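Local coordinates for endo-beta-N-acetylglucosaminidase F1 (Bacteroides thetaiotaomicron VPI-5482, PDB 6TCV), which probably cleaves high-mannose N-glycans between the two N-acetylglucosamines of their chitobiose core, at residues T80-Y85 with D122-I127; S34-L39 with I149-D154; A203-Y208 with L249-I254. The protein carries 2 engineered substitutions. All blocks are in the same frame, centred on the assembly; numbering follows the deposited sequence.

Contacts 1 and 2 share one mixed sheet in the N-terminal part of the chain. Their centres are about 9 Å apart. Strands 125-130 and 147-154 are antiparallel neighbours in that sheet, and backbone contacts of Tyr-125 with Val-152 and Ile-127 with Tyr-150 join the two sites. Along the chain, contact 1 is nested inside the loop closed by contact 2. Contact 3 comes later, in the curled sheet that holds strands 198-209 and 243-249. Its centre is about 33 Å from that of contact 1 and about 32 Å from that of contact 2. Contact 3 alone of the three meets the bound glycan; the other two belong to the sheet in the N-terminal part of the chain.

Contact 1 (T80-Y85 with D122-I127); sequences TDFALY and DKTYAI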
loop_
_atom_site.group_PDB
_atom_site.type_symbol
_atom_site.label_atom_id
_atom_site.label_comp_id
_atom_site.label_asym_id
_atom_site.label_seq_id
_atom_site.Cartn_x
_atom_site.Cartn_y
_atom_site.Cartn_z
ATOM N N THR A 80 -9.605 -6.149 -15.001
ATOM C CA THR A 80 -9.061 -7.103 -14.040
ATOM C C THR A 80 -9.576 -8.494 -14.398
ATOM O O THR A 80 -10.412 -8.648 -15.273
ATOM C CB THR A 80 -9.448 -6.680 -12.602
ATOM O OG1 THR A 80 -10.872 -6.425 -12.557
ATOM C CG2 THR A 80 -8.694 -5.465 -12.139
ATOM N N ASP A 81 -9.094 -9.508 -13.681
ATOM C CA ASP A 81 -9.442 -10.885 -14.011
ATOM C C ASP A 81 -9.691 -11.683 -12.743
ATOM O O ASP A 81 -9.303 -12.855 -12.643
ATOM C CB ASP A 81 -8.352 -11.552 -14.858
ATOM N N PHE A 82 -10.310 -11.054 -11.746
ATOM C CA PHE A 82 -10.521 -11.740 -10.474
ATOM C C PHE A 82 -11.483 -12.906 -10.698
ATOM O O PHE A 82 -12.508 -12.765 -11.343
ATOM C CB PHE A 82 -11.123 -10.785 -9.433
ATOM C CG PHE A 82 -10.311 -9.529 -9.190
ATOM C CD1 PHE A 82 -8.996 -9.608 -8.816
ATOM C CD2 PHE A 82 -10.872 -8.282 -9.294
ATOM C CE1 PHE A 82 -8.241 -8.475 -8.588
ATOM C CE2 PHE A 82 -10.144 -7.134 -9.026
ATOM C CZ PHE A 82 -8.793 -7.240 -8.671
ATOM N N ALA A 83 -11.181 -14.040 -10.082
ATOM C CA ALA A 83 -12.090 -15.171 -10.072
ATOM C C ALA A 83 -13.138 -15.002 -8.980
ATOM O O ALA A 83 -12.925 -14.310 -7.981
ATOM C CB ALA A 83 -11.282 -16.453 -9.844
ATOM N N LEU A 84 -14.267 -15.676 -9.156
ATOM C CA LEU A 84 -15.344 -15.596 -8.181
ATOM C C LEU A 84 -14.973 -16.419 -6.944
ATOM O O LEU A 84 -14.600 -17.589 -7.049
ATOM C CB LEU A 84 -16.612 -16.211 -8.789
ATOM C CG LEU A 84 -17.887 -16.053 -7.961
ATOM C CD1 LEU A 84 -18.379 -14.637 -7.981
ATOM C CD2 LEU A 84 -19.009 -16.962 -8.462
ATOM N N TYR A 85 -15.056 -15.809 -5.773
ATOM C CA TYR A 85 -14.839 -16.575 -4.547
ATOM C C TYR A 85 -15.922 -17.644 -4.424
ATOM O O TYR A 85 -17.098 -17.379 -4.739
ATOM C CB TYR A 85 -14.873 -15.649 -3.322
ATOM C CG TYR A 85 -14.267 -16.255 -2.067
ATOM C CD1 TYR A 85 -12.895 -16.498 -1.984
ATOM C CD2 TYR A 85 -15.047 -16.537 -0.955
ATOM C CE1 TYR A 85 -12.323 -17.036 -0.866
ATOM C CE2 TYR A 85 -14.461 -17.088 0.204
ATOM C CZ TYR A 85 -13.100 -17.316 0.227
ATOM O OH TYR A 85 -12.484 -17.852 1.333
ATOM N N ASP A 122 -1.644 -16.132 -3.303
ATOM C CA ASP A 122 -1.215 -14.941 -4.030
ATOM C C ASP A 122 -2.192 -14.594 -5.142
ATOM O O ASP A 122 -1.795 -14.207 -6.237
ATOM C CB ASP A 122 0.213 -15.125 -4.556
ATOM N N LYS A 123 -3.483 -14.825 -4.878
ATOM C CA LYS A 123 -4.551 -14.596 -5.834
ATOM C C LYS A 123 -5.732 -13.916 -5.162
ATOM O O LYS A 123 -6.133 -14.317 -4.072
ATOM C CB LYS A 123 -5.017 -15.899 -6.459
ATOM N N THR A 124 -6.294 -12.901 -5.796
ATOM C CA THR A 124 -7.464 -12.201 -5.300
ATOM C C THR A 124 -8.748 -12.739 -5.925
ATOM O O THR A 124 -8.837 -12.904 -7.155
ATOM C CB THR A 124 -7.345 -10.719 -5.620
ATOM O OG1 THR A 124 -6.220 -10.200 -4.967
ATOM C CG2 THR A 124 -8.588 -9.943 -5.174
ATOM N N TYR A 125 -9.721 -13.083 -5.087
ATOM C CA TYR A 125 -11.037 -13.553 -5.489
ATOM C C TYR A 125 -12.061 -12.466 -5.184
ATOM O O TYR A 125 -11.832 -11.583 -4.377
ATOM C CB TYR A 125 -11.367 -14.839 -4.714
ATOM C CG TYR A 125 -10.448 -15.986 -5.034
ATOM C CD1 TYR A 125 -9.199 -16.078 -4.448
ATOM C CD2 TYR A 125 -10.836 -16.983 -5.906
ATOM C CE1 TYR A 125 -8.341 -17.144 -4.742
ATOM C CE2 TYR A 125 -10.006 -18.036 -6.198
ATOM C CZ TYR A 125 -8.765 -18.106 -5.627
ATOM O OH TYR A 125 -7.966 -19.191 -5.956
ATOM N N ALA A 126 -13.214 -12.542 -5.807
ATOM C CA ALA A 126 -14.215 -11.500 -5.670
ATOM C C ALA A 126 -15.544 -12.029 -5.136
ATOM O O ALA A 126 -16.014 -13.077 -5.557
ATOM C CB ALA A 126 -14.438 -10.832 -7.036
ATOM N N ILE A 127 -16.161 -11.241 -4.269
ATOM C CA ILE A 127 -17.548 -11.434 -3.879
ATOM C C ILE A 127 -18.302 -10.199 -4.324
ATOM O O ILE A 127 -18.321 -9.192 -3.623
ATOM C CB ILE A 127 -17.693 -11.639 -2.360
ATOM C CG1 ILE A 127 -16.746 -12.708 -1.831
ATOM C CG2 ILE A 127 -19.121 -12.014 -1.989
ATOM C CD1 ILE A 127 -16.640 -12.779 -0.319
HETATM O O HOH W 1 -18.404 -14.873 -4.546
#
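Tyr-85 and Tyr-125 cross at about a right angle. Tyr-125 CB sits at the edge of the Tyr-85 ring, near its plane and 3.5 Å from Tyr-85 CD1. Tyr-85 has its CG anti to the backbone N (chi1 -163°), and its side chain runs alongside that of Ile-127, pointing the same way. Tyr-85 CB is 3.8 Å from Ile-127 CG1. The two hydroxyls bond elsewhere: Tyr-85 OH to Arg-114 O and Tyr-125 OH to Gln-120 N. At the other end, Phe-82 and Thr-124 lie side by side, with Thr-124 CG2 3.7 Å from Phe-82 CD1. Thr-80 CB lies over one face of the Phe-82 ring, toward its rim. Thr-124 OG1 is hydrogen-bonded to Asp-322 OD2.

Two backbone bonds join the segments. Ala-126 N gives to Ala-83 O at 2.8 Å. Tyr-85 N gives to Ala-126 O at 2.9 Å. Water 1 also donates to Ala-126 O and to Tyr-85 O. Leu-71 of helix 68-78 packs on Leu-84 and Ala-126. The arrangement is a short, weakly bonded parallel pairing, 83-84 with 125-130, in a branched mixed sheet covered by a helix.

Contact 2 (S34-L39 with I149-D154); sequences SKVVEL and IYLVKD
The Tyr-150 ring meets Val-37 at its edge: Val-37 CG2 lies near the ring plane, 3.9 Å from Tyr-150 CD2. Lys-35 CB approaches the same ring atom obliquely. Tyr-150 OH is held beyond the pair by Asp-27. The two other flat groups are carboxylates. The Lys-153 chain is bent at chi3 (33°), and its NZ stays 3.9 Å from Glu-38 OE2, a long salt bridge between side chains that lie alongside each other and point the same way. The stronger partner of Glu-38 is Lys-243, at the start of strand 243-249. The carboxylate of Asp-154 is paired with Arg-156.

Further along the Tyr-150 side, Leu-39 slants across Val-152, with Leu-39 CD1 3.8 Å from Val-152 CG1. On the opposite side of the sheet, Ile-149 CG2 touches Ser-34 OG at 3.6 Å. Leu-151 CD1 also comes near that hydroxyl.

Five backbone bonds run between the strands. Lys-35 and Val-37 each use both N and O, and Leu-39 N closes the row on Lys-153 O at 2.8 Å, nearly straight (176°). Each of the five accepting carbonyl oxygens also receives a CA-H...O contact.

Tyr-44 of strand 43-49 packs against Lys-35, Val-37 and Leu-39. Tyr-74 of helix 68-78 packs on Ile-149 and Leu-151. Strand 147-154 is flanked on its other side by antiparallel strand 125-130. This is regular parallel pairing with a crossing of -22°, the usual twist of a beta sheet, within a mixed sheet that is packed on both faces.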
loop_
_atom_site.group_PDB
_atom_site.type_symbol
_atom_site.label_atom_id
_atom_site.label_comp_id
_atom_site.label_asym_id
_atom_site.label_seq_id
_atom_site.Cartn_x
_atom_site.Cartn_y
_atom_site.Cartn_z
ATOM N N SER A 34 -15.834 -0.863 -2.281
ATOM C CA SER A 34 -14.841 -1.850 -2.686
ATOM C C SER A 34 -13.905 -2.079 -1.509
ATOM O O SER A 34 -13.206 -1.158 -1.094
ATOM C CB SER A 34 -14.092 -1.307 -3.888
ATOM O OG SER A 34 -13.170 -2.252 -4.382
ATOM N N LYS A 35 -13.885 -3.306 -0.982
ATOM C CA LYS A 35 -13.173 -3.616 0.259
ATOM C C LYS A 35 -12.268 -4.825 0.056
ATOM O O LYS A 35 -12.758 -5.908 -0.272
ATOM C CB LYS A 35 -14.170 -3.892 1.407
ATOM C CG LYS A 35 -13.525 -4.423 2.688
ATOM C CD LYS A 35 -12.542 -3.450 3.260
ATOM C CE LYS A 35 -11.961 -3.951 4.575
ATOM N NZ LYS A 35 -10.959 -3.000 5.103
ATOM N N VAL A 36 -10.979 -4.656 0.318
ATOM C CA VAL A 36 -10.019 -5.757 0.312
ATOM C C VAL A 36 -10.064 -6.471 1.655
ATOM O O VAL A 36 -10.029 -5.820 2.710
ATOM C CB VAL A 36 -8.611 -5.243 -0.029
ATOM C CG1 VAL A 36 -7.579 -6.391 0.104
ATOM C CG2 VAL A 36 -8.627 -4.601 -1.433
ATOM N N VAL A 37 -10.249 -7.796 1.621
ATOM C CA VAL A 37 -10.298 -8.648 2.814
ATOM C C VAL A 37 -9.106 -9.573 2.750
ATOM O O VAL A 37 -9.023 -10.427 1.859
ATOM C CB VAL A 37 -11.590 -9.481 2.859
ATOM C CG1 VAL A 37 -11.609 -10.423 4.047
ATOM C CG2 VAL A 37 -12.803 -8.536 2.958
ATOM N N GLU A 38 -8.243 -9.494 3.750
ATOM C CA GLU A 38 -7.142 -10.429 3.903
ATOM C C GLU A 38 -7.535 -11.393 5.015
ATOM O O GLU A 38 -7.652 -10.985 6.186
ATOM C CB GLU A 38 -5.871 -9.685 4.303
ATOM C CG GLU A 38 -5.390 -8.841 3.188
ATOM C CD GLU A 38 -4.172 -7.997 3.524
ATOM O OE1 GLU A 38 -3.419 -8.355 4.446
ATOM O OE2 GLU A 38 -3.950 -7.012 2.804
ATOM N N LEU A 39 -7.612 -12.682 4.701
ATOM C CA LEU A 39 -8.005 -13.701 5.675
ATOM C C LEU A 39 -6.772 -14.145 6.448
ATOM O O LEU A 39 -5.815 -14.658 5.863
ATOM C CB LEU A 39 -8.673 -14.903 5.005
ATOM C CG LEU A 39 -9.973 -14.559 4.279
ATOM C CD1 LEU A 39 -10.440 -15.836 3.538
ATOM C CD2 LEU A 39 -11.062 -14.040 5.217
ATOM N N ILE A 149 -18.382 -4.672 -3.663
ATOM C CA ILE A 149 -17.479 -5.782 -3.915
ATOM C C ILE A 149 -16.479 -5.999 -2.789
ATOM O O ILE A 149 -15.988 -5.049 -2.163
ATOM C CB ILE A 149 -16.851 -5.656 -5.322
ATOM C CG1 ILE A 149 -16.212 -6.978 -5.732
ATOM C CG2 ILE A 149 -15.813 -4.502 -5.360
ATOM C CD1 ILE A 149 -16.013 -7.108 -7.228
ATOM N N TYR A 150 -16.233 -7.279 -2.452
ATOM C CA TYR A 150 -15.152 -7.697 -1.561
ATOM C C TYR A 150 -14.084 -8.403 -2.388
ATOM O O TYR A 150 -14.434 -9.231 -3.240
ATOM C CB TYR A 150 -15.652 -8.686 -0.517
ATOM C CG TYR A 150 -16.651 -8.023 0.356
ATOM C CD1 TYR A 150 -17.991 -7.969 -0.017
ATOM C CD2 TYR A 150 -16.248 -7.438 1.564
ATOM C CE1 TYR A 150 -18.926 -7.330 0.762
ATOM C CE2 TYR A 150 -17.192 -6.774 2.349
ATOM C CZ TYR A 150 -18.523 -6.759 1.952
ATOM O OH TYR A 150 -19.488 -6.126 2.701
ATOM N N LEU A 151 -12.830 -8.014 -2.196
ATOM C CA LEU A 151 -11.684 -8.587 -2.893
ATOM C C LEU A 151 -10.881 -9.350 -1.853
ATOM O O LEU A 151 -10.253 -8.753 -0.984
ATOM C CB LEU A 151 -10.905 -7.453 -3.576
ATOM C CG LEU A 151 -11.679 -6.664 -4.620
ATOM C CD1 LEU A 151 -10.859 -5.430 -5.117
ATOM C CD2 LEU A 151 -12.164 -7.524 -5.779
ATOM N N VAL A 152 -10.955 -10.686 -1.919
ATOM C CA VAL A 152 -10.540 -11.600 -0.845
ATOM C C VAL A 152 -9.224 -12.268 -1.178
ATOM O O VAL A 152 -9.056 -12.804 -2.278
ATOM C CB VAL A 152 -11.637 -12.653 -0.575
ATOM C CG1 VAL A 152 -11.221 -13.564 0.613
ATOM C CG2 VAL A 152 -13.016 -12.016 -0.349
ATOM N N LYS A 153 -8.301 -12.229 -0.233
ATOM C CA LYS A 153 -7.021 -12.921 -0.310
ATOM C C LYS A 153 -6.798 -13.795 0.917
ATOM O O LYS A 153 -7.074 -13.367 2.040
ATOM C CB LYS A 153 -5.887 -11.888 -0.345
ATOM C CG LYS A 153 -6.150 -10.763 -1.345
ATOM C CD LYS A 153 -5.178 -9.582 -1.293
ATOM C CE LYS A 153 -3.766 -9.926 -0.923
ATOM N NZ LYS A 153 -3.051 -8.617 -0.690
ATOM N N ASP A 154 -6.395 -15.035 0.715
ATOM C CA ASP A 154 -6.055 -15.922 1.828
ATOM C C ASP A 154 -4.608 -15.697 2.226
ATOM O O ASP A 154 -3.695 -16.040 1.466
ATOM C CB ASP A 154 -6.367 -17.359 1.435
ATOM C CG ASP A 154 -6.065 -18.382 2.520
ATOM O OD1 ASP A 154 -5.719 -18.015 3.645
ATOM O OD2 ASP A 154 -6.322 -19.581 2.243
#

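Contact 3 (A203-Y208 with L249-I254); sequences AANINY and LGNHDI. With MAN (alpha-D-mannopyranose), chain B; MAN (alpha-D-mannopyranose), chain C; MAN (alpha-D-mannopyranose), chain D; MAN (alpha-D-mannopyranose), chain E.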
loop_
_atom_site.group_PDB
_atom_site.type_symbol
_atom_site.label_atom_id
_atom_site.label_comp_id
_atom_site.label_asym_id
_atom_site.label_seq_id
_atom_site.Cartn_x
_atom_site.Cartn_y
_atom_site.Cartn_z
ATOM N N ALA A 203 13.521 4.718 -5.502
ATOM C CA ALA A 203 12.245 4.928 -6.230
ATOM C C ALA A 203 12.456 4.803 -7.713
ATOM O O ALA A 203 13.495 5.269 -8.242
ATOM C CB ALA A 203 11.661 6.324 -5.972
ATOM N N ALA A 204 11.451 4.251 -8.394
ATOM C CA ALA A 204 11.296 4.474 -9.825
ATOM C C ALA A 204 10.872 5.923 -10.024
ATOM O O ALA A 204 10.418 6.606 -9.117
ATOM C CB ALA A 204 10.224 3.538 -10.408
ATOM N N ASN A 205 10.978 6.392 -11.257
ATOM C CA ASN A 205 10.699 7.786 -11.568
ATOM C C ASN A 205 9.594 7.949 -12.593
ATOM O O ASN A 205 9.309 7.049 -13.381
ATOM C CB ASN A 205 11.956 8.456 -12.082
ATOM C CG ASN A 205 13.044 8.415 -11.080
ATOM O OD1 ASN A 205 14.092 7.813 -11.275
ATOM N ND2 ASN A 205 12.799 9.054 -9.958
ATOM N N ILE A 206 8.962 9.123 -12.571
ATOM C CA ILE A 206 8.207 9.602 -13.732
ATOM C C ILE A 206 9.133 10.510 -14.533
ATOM O O ILE A 206 9.765 11.430 -13.971
ATOM C CB ILE A 206 6.885 10.275 -13.352
ATOM C CG1 ILE A 206 6.127 10.637 -14.620
ATOM C CG2 ILE A 206 7.066 11.483 -12.429
ATOM C CD1 ILE A 206 4.660 11.034 -14.385
ATOM N N ASN A 207 9.205 10.270 -15.846
ATOM C CA ASN A 207 10.015 11.083 -16.743
ATOM C C ASN A 207 9.288 11.157 -18.081
ATOM O O ASN A 207 8.371 10.367 -18.369
ATOM C CB ASN A 207 11.386 10.473 -16.973
ATOM C CG ASN A 207 12.332 10.797 -15.850
ATOM O OD1 ASN A 207 12.632 9.934 -14.992
ATOM N ND2 ASN A 207 12.829 12.025 -15.833
ATOM N N TYR A 208 9.655 12.156 -18.890
ATOM C CA TYR A 208 9.035 12.269 -20.213
ATOM C C TYR A 208 9.791 11.312 -21.138
ATOM O O TYR A 208 11.031 11.343 -21.191
ATOM C CB TYR A 208 9.156 13.684 -20.759
ATOM C CG TYR A 208 8.229 13.930 -21.908
ATOM C CD1 TYR A 208 6.876 13.793 -21.704
ATOM C CD2 TYR A 208 8.656 14.219 -23.198
ATOM C CE1 TYR A 208 5.952 13.981 -22.703
ATOM C CE2 TYR A 208 7.708 14.404 -24.224
ATOM C CZ TYR A 208 6.357 14.247 -23.929
ATOM O OH TYR A 208 5.393 14.442 -24.944
ATOM N N LEU A 249 8.642 8.707 -8.011
ATOM C CA LEU A 249 9.209 9.975 -7.587
ATOM C C LEU A 249 9.455 10.819 -8.832
ATOM O O LEU A 249 9.978 10.313 -9.832
ATOM C CB LEU A 249 10.529 9.657 -6.835
ATOM C CG LEU A 249 11.307 10.849 -6.278
ATOM C CD1 LEU A 249 10.624 11.500 -5.112
ATOM C CD2 LEU A 249 12.722 10.357 -5.886
ATOM N N GLY A 250 9.195 12.124 -8.740
ATOM C CA GLY A 250 9.544 13.049 -9.817
ATOM C C GLY A 250 11.036 13.059 -10.049
ATOM O O GLY A 250 11.821 12.615 -9.215
ATOM N N ASN A 251 11.446 13.583 -11.209
ATOM C CA ASN A 251 12.822 13.368 -11.630
ATOM C C ASN A 251 13.307 14.387 -12.673
ATOM O O ASN A 251 13.902 14.005 -13.701
ATOM C CB ASN A 251 12.950 11.931 -12.177
ATOM C CG ASN A 251 14.377 11.490 -12.268
ATOM O OD1 ASN A 251 15.246 11.905 -11.463
ATOM N ND2 ASN A 251 14.673 10.692 -13.240
ATOM N N HIS A 252 13.072 15.685 -12.406
ATOM C CA HIS A 252 13.798 16.783 -13.042
ATOM C C HIS A 252 13.485 16.918 -14.528
ATOM O O HIS A 252 14.344 17.364 -15.301
ATOM C CB HIS A 252 15.313 16.606 -12.837
ATOM C CG HIS A 252 15.700 16.340 -11.418
ATOM N ND1 HIS A 252 15.778 17.352 -10.472
ATOM C CD2 HIS A 252 16.009 15.186 -10.770
ATOM C CE1 HIS A 252 16.115 16.820 -9.308
ATOM N NE2 HIS A 252 16.258 15.514 -9.460
ATOM N N ASP A 253 12.217 16.753 -14.900
ATOM C CA ASP A 253 11.781 17.155 -16.242
ATOM C C ASP A 253 10.344 17.658 -16.141
ATOM O O ASP A 253 9.811 17.858 -15.039
ATOM C CB ASP A 253 12.051 16.069 -17.312
ATOM C CG ASP A 253 11.150 14.861 -17.248
ATOM O OD1 ASP A 253 11.597 13.833 -17.841
ATOM O OD2 ASP A 253 10.047 14.887 -16.702
ATOM N N ILE A 254 9.700 17.866 -17.295
ATOM C CA ILE A 254 8.372 18.455 -17.372
ATOM C C ILE A 254 7.272 17.595 -16.790
ATOM O O ILE A 254 6.159 18.090 -16.572
ATOM C CB ILE A 254 7.989 18.837 -18.830
ATOM C CG1 ILE A 254 8.031 17.581 -19.718
ATOM C CG2 ILE A 254 8.860 20.011 -19.313
ATOM C CD1 ILE A 254 7.544 17.852 -21.142
HETATM C C1 MAN B . 18.233 9.796 -7.452
HETATM C C2 MAN B . 18.081 8.989 -8.734
HETATM C C3 MAN B . 16.618 8.619 -8.905
HETATM C C4 MAN B . 16.068 7.910 -7.674
HETATM C C5 MAN B . 16.343 8.715 -6.407
HETATM C C6 MAN B . 16.050 7.939 -5.138
HETATM O O2 MAN B . 18.952 7.839 -8.639
HETATM O O3 MAN B . 16.485 7.739 -10.022
HETATM O O4 MAN B . 14.649 7.803 -7.774
HETATM O O5 MAN B . 17.749 9.056 -6.348
HETATM O O6 MAN B . 16.394 8.732 -3.985
HETATM C C1 MAN C . 20.424 16.431 -9.273
HETATM C C2 MAN C . 19.655 16.623 -10.570
HETATM C C3 MAN C . 19.693 15.359 -11.417
HETATM C C4 MAN C . 21.134 14.920 -11.611
HETATM C C5 MAN C . 21.811 14.751 -10.257
HETATM C C6 MAN C . 23.269 14.360 -10.372
HETATM O O2 MAN C . 20.217 17.666 -11.363
HETATM O O3 MAN C . 19.091 15.582 -12.696
HETATM O O4 MAN C . 21.180 13.641 -12.234
HETATM O O5 MAN C . 21.740 15.979 -9.521
HETATM O O6 MAN C . 23.879 14.350 -9.101
HETATM C C1 MAN D . 17.025 14.141 -5.646
HETATM C C2 MAN D . 16.699 12.935 -6.515
HETATM C C3 MAN D . 17.960 12.112 -6.733
HETATM C C4 MAN D . 19.037 12.956 -7.384
HETATM C C5 MAN D . 19.262 14.224 -6.555
HETATM C C6 MAN D . 20.218 15.180 -7.226
HETATM O O2 MAN D . 16.186 13.388 -7.755
HETATM O O3 MAN D . 17.603 11.038 -7.628
HETATM O O4 MAN D . 20.279 12.277 -7.541
HETATM O O5 MAN D . 18.021 14.921 -6.306
HETATM O O6 MAN D . 19.686 15.505 -8.519
HETATM C C1 MAN E . 19.284 18.361 -12.125
HETATM C C2 MAN E . 20.026 19.288 -13.070
HETATM C C3 MAN E . 20.868 20.269 -12.273
HETATM C C4 MAN E . 20.028 20.977 -11.222
HETATM C C5 MAN E . 19.282 19.950 -10.370
HETATM C C6 MAN E . 18.341 20.570 -9.355
HETATM O O2 MAN E . 19.065 19.980 -13.856
HETATM O O3 MAN E . 21.437 21.234 -13.150
HETATM O O4 MAN E . 20.864 21.738 -10.357
HETATM O O5 MAN E . 18.491 19.109 -11.225
HETATM O O6 MAN E . 17.432 19.630 -8.830
HETATM O O HOH W 2 10.088 14.232 -13.562
#
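Asp-253 OD1 takes two hydrogen bonds from opposite faces of its carboxylate plane. Tyr-208 N reaches it on the syn side at 2.8 Å. Asn-207 ND2 comes from well above the plane, 3.0 Å from Asp-253 OD1. Asp-253 CG lies between its own backbone N and carbonyl carbon (chi1 73°), and the second oxygen, OD2, is bonded to Thr-255.

The Asn-207 amide is also held by Asn-251. Asn-251 ND2 gives to Asn-207 OD1 at 2.8 Å, on a lone pair and almost straight (176°). Asn-207 ND2 also gives to Asn-251 O, so bonds at both ends fix the rotation of this buried amide. The two side-chain amides are steeply turned, 75° apart. The Asn-251 amide instead stacks on that of Asn-205, nearly parallel to it.

Strands 198-209 and 243-249 are parallel neighbours in a curled sheet, consistent with the beta/alpha barrel of glycoside hydrolase family 18. The glycan lies by the loop that follows strand 243-249.

Leu-249 O accepts from Ile-206 N and, on the other face of its plane, from Asn-205 ND2 at 3.1 Å. Asn-205 faces the sugar as well. Its OD1 accepts from O3 of the chain B mannose at 2.7 Å, and its ND2 gives to O4 of that mannose. The same O4 donates to Ala-203 O.

The mannoses of chains C and E lie over one face of the His-252 ring, with C2 of the chain C mannose above its centre. At the ring edge, His-252 NE2 is hydrogen-bonded to O2 of the chain D mannose at 2.7 Å.

Beyond Asp-253, Ile-254 CD1 lies over one face of the Tyr-208 ring in a CH-pi contact, 4.2 Å from the ring centroid. Tyr-208 OH is bonded to Asn-298.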